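Local coordinates for enoyl-[acyl-carrier-protein] reductase [FMN] (Thermotoga maritima, PDB 5GVJ), which probably reduces the double bond of enoyl groups on acyl carrier protein, using NADH and FMN, in bacterial fatty acid synthesis, at residues T29-V34 with S58-K63; D134-E139 with I165-A170. The protein carries 1 engineered substitution. All blocks are in the same frame, centred on the assembly; numbering follows the deposited sequence.

Contact 1 of 2, residues T29-V34 with S58-K63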
loop_
_atom_site.group_PDB
_atom_site.type_symbol
_atom_site.label_atom_id
_atom_site.label_comp_id
_atom_site.label_asym_id
_atom_site.label_seq_id
_atom_site.Cartn_x
_atom_site.Cartn_y
_atom_site.Cartn_z
ATOM N N THR A 29 9.638 28.568 -1.692
ATOM C CA THR A 29 9.002 28.977 -0.447
ATOM C C THR A 29 8.583 27.772 0.389
ATOM O O THR A 29 8.778 27.760 1.611
ATOM C CB THR A 29 7.785 29.866 -0.723
ATOM O OG1 THR A 29 8.200 31.065 -1.393
ATOM C CG2 THR A 29 7.205 30.291 0.574
ATOM N N LEU A 30 7.982 26.762 -0.242
ATOM C CA LEU A 30 7.612 25.559 0.508
ATOM C C LEU A 30 8.849 24.751 0.878
ATOM O O LEU A 30 8.958 24.250 2.004
ATOM C CB LEU A 30 6.636 24.703 -0.302
ATOM C CG LEU A 30 6.168 23.369 0.297
ATOM C CD1 LEU A 30 5.705 23.502 1.765
ATOM C CD2 LEU A 30 5.040 22.812 -0.545
ATOM N N ALA A 31 9.798 24.629 -0.053
ATOM C CA ALA A 31 11.018 23.875 0.223
ATOM C C ALA A 31 11.815 24.504 1.361
ATOM O O ALA A 31 12.321 23.801 2.242
ATOM C CB ALA A 31 11.862 23.778 -1.048
ATOM N N ALA A 32 11.934 25.831 1.368
ATOM C CA ALA A 32 12.680 26.479 2.442
ATOM C C ALA A 32 12.025 26.227 3.791
ATOM O O ALA A 32 12.712 26.052 4.804
ATOM C CB ALA A 32 12.804 27.978 2.159
ATOM N N ALA A 33 10.691 26.196 3.824
ATOM C CA ALA A 33 9.979 25.961 5.075
ATOM C C ALA A 33 10.216 24.545 5.594
ATOM O O ALA A 33 10.452 24.345 6.795
ATOM C CB ALA A 33 8.479 26.220 4.875
ATOM N N VAL A 34 10.164 23.550 4.704
ATOM C CA VAL A 34 10.399 22.170 5.124
ATOM C C VAL A 34 11.844 21.985 5.599
ATOM O O VAL A 34 12.095 21.368 6.640
ATOM C CB VAL A 34 10.040 21.200 3.982
ATOM C CG1 VAL A 34 10.356 19.764 4.391
ATOM C CG2 VAL A 34 8.550 21.302 3.647
ATOM N N SER A 58 18.686 30.294 -5.326
ATOM C CA SER A 58 19.107 31.497 -4.618
ATOM C C SER A 58 18.069 31.938 -3.594
ATOM O O SER A 58 18.417 32.278 -2.454
ATOM C CB SER A 58 19.382 32.625 -5.613
ATOM O OG SER A 58 19.898 33.748 -4.923
ATOM N N GLU A 59 16.792 31.930 -3.964
ATOM C CA GLU A 59 15.817 32.421 -2.996
ATOM C C GLU A 59 15.605 31.442 -1.855
ATOM O O GLU A 59 15.315 31.870 -0.736
ATOM C CB GLU A 59 14.493 32.776 -3.667
ATOM C CG GLU A 59 13.925 31.801 -4.642
ATOM C CD GLU A 59 12.832 32.451 -5.479
ATOM O OE1 GLU A 59 13.145 33.410 -6.224
ATOM O OE2 GLU A 59 11.662 32.033 -5.364
ATOM N N LEU A 60 15.767 30.130 -2.092
ATOM C CA LEU A 60 15.722 29.203 -0.964
ATOM C C LEU A 60 16.846 29.492 0.023
ATOM O O LEU A 60 16.622 29.523 1.240
ATOM C CB LEU A 60 15.788 27.744 -1.448
ATOM C CG LEU A 60 15.740 26.681 -0.341
ATOM C CD1 LEU A 60 15.035 25.422 -0.823
ATOM C CD2 LEU A 60 17.135 26.315 0.159
ATOM N N ARG A 61 18.071 29.701 -0.484
ATOM C CA ARG A 61 19.210 29.942 0.399
ATOM C C ARG A 61 19.144 31.294 1.107
ATOM O O ARG A 61 19.811 31.475 2.135
ATOM C CB ARG A 61 20.512 29.829 -0.396
ATOM C CG ARG A 61 20.937 28.379 -0.641
ATOM C CD ARG A 61 22.181 28.293 -1.509
ATOM N NE ARG A 61 22.729 26.947 -1.499
ATOM C CZ ARG A 61 23.365 26.395 -2.529
ATOM N NH1 ARG A 61 23.512 27.071 -3.659
ATOM N NH2 ARG A 61 23.828 25.154 -2.432
ATOM N N GLN A 62 18.375 32.251 0.586
ATOM C CA GLN A 62 18.124 33.468 1.349
ATOM C C GLN A 62 17.294 33.196 2.598
ATOM O O GLN A 62 17.378 33.962 3.565
ATOM C CB GLN A 62 17.428 34.510 0.469
ATOM C CG GLN A 62 18.312 34.978 -0.683
ATOM C CD GLN A 62 17.594 35.898 -1.640
ATOM O OE1 GLN A 62 16.472 36.326 -1.382
ATOM N NE2 GLN A 62 18.244 36.206 -2.761
ATOM N N LYS A 63 16.514 32.117 2.614
ATOM C CA LYS A 63 15.693 31.785 3.771
ATOM C C LYS A 63 16.348 30.786 4.724
ATOM O O LYS A 63 16.248 30.952 5.942
ATOM C CB LYS A 63 14.343 31.230 3.315
ATOM C CG LYS A 63 13.407 32.266 2.701
ATOM C CD LYS A 63 12.179 31.578 2.126
ATOM C CE LYS A 63 10.983 32.509 2.005
ATOM N NZ LYS A 63 11.196 33.497 0.913
#
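Ala-32 presents its methyl group to Leu-60 and Lys-63, joining two neighbouring outer helices of a TIM barrel, 28-36 and 50-63. The local axes run roughly parallel, 34° apart and 8.9 Å at closest approach. An alanine suits this place because its small side chain points at the other helix and still lets Leu-60 come up to the backbone beside it, while Lys-63 lies on the methyl.

Leu-60 fills the inner side of the groove. Its CD1 lies 3.6 Å from Ala-31 CB and 3.8 Å from Ala-32 N. The first torsion, chi1 -180°, carries CG away from Leu-60 N and across to the other helix, 4.1 Å from Ala-32 CB. Ile-43 and Phe-68, on two strands of the barrel, also touch Leu-60, and Ile-43 touches Ala-31 as well, so helix-helix packing merges with helix-sheet packing. Cutting Leu-60 back to alanine removes CG and both terminal methyls and would probably open a gap between the two helices over Ile-43 and Phe-68, leaving the Ala-31 methyl without its partner across the contact.

Toward solvent, Lys-63 suits the rim because its hydrocarbon chain can cover an alanine while its charge stays outside. CB and CD both rest on the methyl of Ala-32, with Lys-63 CD 3.7 Å from Ala-32 CB. The chain then bends at chi4 (71°), leaving Lys-63 NZ 4.5 Å from Thr-29 OG1, too far for a hydrogen bond.

Contact 2 of 2, residues D134-E139 with I165-A170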
loop_
_atom_site.group_PDB
_atom_site.type_symbol
_atom_site.label_atom_id
_atom_site.label_comp_id
_atom_site.label_asym_id
_atom_site.label_seq_id
_atom_site.Cartn_x
_atom_site.Cartn_y
_atom_site.Cartn_z
ATOM N N ASP A 134 22.978 7.020 -3.846
ATOM C CA ASP A 134 23.177 7.062 -2.400
ATOM C C ASP A 134 21.981 6.515 -1.646
ATOM O O ASP A 134 22.138 6.010 -0.534
ATOM C CB ASP A 134 23.456 8.495 -1.940
ATOM C CG ASP A 134 24.752 9.036 -2.514
ATOM O OD1 ASP A 134 25.822 8.679 -1.974
ATOM O OD2 ASP A 134 24.706 9.779 -3.512
ATOM N N ALA A 135 20.791 6.628 -2.224
ATOM C CA ALA A 135 19.567 6.104 -1.635
ATOM C C ALA A 135 18.556 6.043 -2.763
ATOM O O ALA A 135 18.820 6.522 -3.864
ATOM C CB ALA A 135 19.068 6.985 -0.478
ATOM N N VAL A 136 17.397 5.446 -2.494
ATOM C CA VAL A 136 16.338 5.393 -3.495
ATOM C C VAL A 136 15.016 5.705 -2.834
ATOM O O VAL A 136 14.785 5.357 -1.671
ATOM C CB VAL A 136 16.256 4.032 -4.224
ATOM C CG1 VAL A 136 17.538 3.762 -4.966
ATOM C CG2 VAL A 136 15.942 2.921 -3.241
ATOM N N ILE A 137 14.161 6.385 -3.579
ATOM C CA ILE A 137 12.783 6.614 -3.190
ATOM C C ILE A 137 11.959 5.546 -3.889
ATOM O O ILE A 137 11.984 5.437 -5.123
ATOM C CB ILE A 137 12.317 8.028 -3.569
ATOM C CG1 ILE A 137 13.088 9.093 -2.766
ATOM C CG2 ILE A 137 10.815 8.181 -3.308
ATOM C CD1 ILE A 137 13.153 10.461 -3.445
ATOM N N ALA A 138 11.272 4.723 -3.106
ATOM C CA ALA A 138 10.387 3.703 -3.645
ATOM C C ALA A 138 8.994 4.303 -3.604
ATOM O O ALA A 138 8.433 4.502 -2.527
ATOM C CB ALA A 138 10.480 2.412 -2.835
ATOM N N GLU A 139 8.452 4.634 -4.763
ATOM C CA GLU A 139 7.210 5.397 -4.826
ATOM C C GLU A 139 6.069 4.490 -5.261
ATOM O O GLU A 139 6.012 4.076 -6.424
ATOM C CB GLU A 139 7.356 6.581 -5.780
ATOM C CG GLU A 139 6.086 7.399 -5.895
ATOM C CD GLU A 139 6.285 8.640 -6.742
ATOM O OE1 GLU A 139 6.134 8.561 -7.976
ATOM O OE2 GLU A 139 6.610 9.687 -6.161
ATOM N N ILE A 165 21.609 0.189 0.133
ATOM C CA ILE A 165 21.511 1.637 0.347
ATOM C C ILE A 165 20.162 1.929 0.995
ATOM O O ILE A 165 19.245 1.105 0.880
ATOM C CB ILE A 165 21.672 2.426 -0.962
ATOM C CG1 ILE A 165 20.664 1.955 -2.013
ATOM C CG2 ILE A 165 23.092 2.297 -1.499
ATOM C CD1 ILE A 165 20.595 2.849 -3.237
ATOM N N PRO A 166 19.993 3.063 1.678
ATOM C CA PRO A 166 18.705 3.346 2.325
ATOM C C PRO A 166 17.590 3.529 1.313
ATOM O O PRO A 166 17.798 4.032 0.206
ATOM C CB PRO A 166 18.964 4.651 3.086
ATOM C CG PRO A 166 20.440 4.671 3.302
ATOM C CD PRO A 166 21.020 4.049 2.050
ATOM N N VAL A 167 16.385 3.129 1.726
ATOM C CA VAL A 167 15.175 3.271 0.929
ATOM C C VAL A 167 14.285 4.316 1.590
ATOM O O VAL A 167 14.122 4.323 2.818
ATOM C CB VAL A 167 14.437 1.923 0.793
ATOM C CG1 VAL A 167 13.088 2.112 0.101
ATOM C CG2 VAL A 167 15.306 0.933 -0.000
ATOM N N ILE A 168 13.718 5.201 0.778
ATOM C CA ILE A 168 12.769 6.204 1.236
ATOM C C ILE A 168 11.415 5.851 0.638
ATOM O O ILE A 168 11.305 5.634 -0.576
ATOM C CB ILE A 168 13.221 7.621 0.836
ATOM C CG1 ILE A 168 14.631 7.882 1.378
ATOM C CG2 ILE A 168 12.244 8.668 1.347
ATOM C CD1 ILE A 168 15.253 9.197 0.915
ATOM N N ALA A 169 10.396 5.747 1.489
ATOM C CA ALA A 169 9.063 5.354 1.046
ATOM C C ALA A 169 8.270 6.591 0.648
ATOM O O ALA A 169 8.282 7.589 1.369
ATOM C CB ALA A 169 8.329 4.605 2.152
ATOM N N ALA A 170 7.591 6.521 -0.503
ATOM C CA ALA A 170 6.727 7.596 -0.976
ATOM C C ALA A 170 5.422 7.010 -1.497
ATOM O O ALA A 170 5.417 5.941 -2.109
ATOM C CB ALA A 170 7.393 8.417 -2.084
#
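Ile-168 N donates a short, fairly straight hydrogen bond to Val-136 O, 2.7 Å long with 163° at the hydrogen, at the centre of two adjacent parallel strands of the TIM barrel. Four backbone hydrogen bonds hold the pair. Val-136 N donates to Pro-166 O at 3.1 Å, Ala-138 N to Ile-168 O, and Ala-170 N to Ala-138 O. In the last the donor stands 32° out of the carbonyl plane. Each strand thus uses every second residue here: Ile-137 and Glu-139 turn their backbone polar groups to strand 114-119, and Val-167 bonds to the backbone of Glu-188. Ala-170 O takes a weak bond from Thr-152 OG1.

One step before the ladder, Pro-166 has no N-H to offer Asp-134 O and sets its CD there instead, at 3.4 Å. Asp-134 OD2 accepts from Val-115 N, and Ile-165 N donates to Glu-129 OE1. Inside the ladder carbonyls gain weaker CA-H contacts, such as Ile-137 CA to Ile-168 O at 3.2 Å.

The face toward helix 152-162 is aliphatic: branched Val-136 and Val-167, with Ala-138, fill the space between strand and helix. Val-136 CG1 also meets Ile-165 CD1 at 3.6 Å, the side chains crossing at about a right angle. On the interior face, Ile-137 has CG2 anti to its backbone N, bringing that methyl within 3.6 Å of Ala-170 CB. Ile-168 keeps this face aliphatic too, but it gives way to polar Glu-139, which binds FMN where the flavin is present; none is bound to this chain. With the four ladder amides paired, the chemistry implies a backbone held by directional bonds up to the strand end, where Glu-139 begins the polar, flavin-binding end of the barrel.

In the fold
From the N terminus, the chain enters contact 1 on helix 28-36, passes through strand 41-44 and returns on helix 50-63, closing a loop of 23 residues between its segments. Strands 68-73, 93-97 and 114-119, with their helices, follow before contact 2 opens at 134-139. That contact closes at 165-170 after helix 152-162 has packed over its outer face, a beta-alpha-beta unit. The two loops lie in series, neither nested nor crossed, about 23 Å apart between centres and about 12 Å at their nearest atoms, so they do not meet. Contact 1 joins two helices of the barrel's outer layer, whereas contact 2 joins two staves of its wall; the continuous parallel sheet connects them.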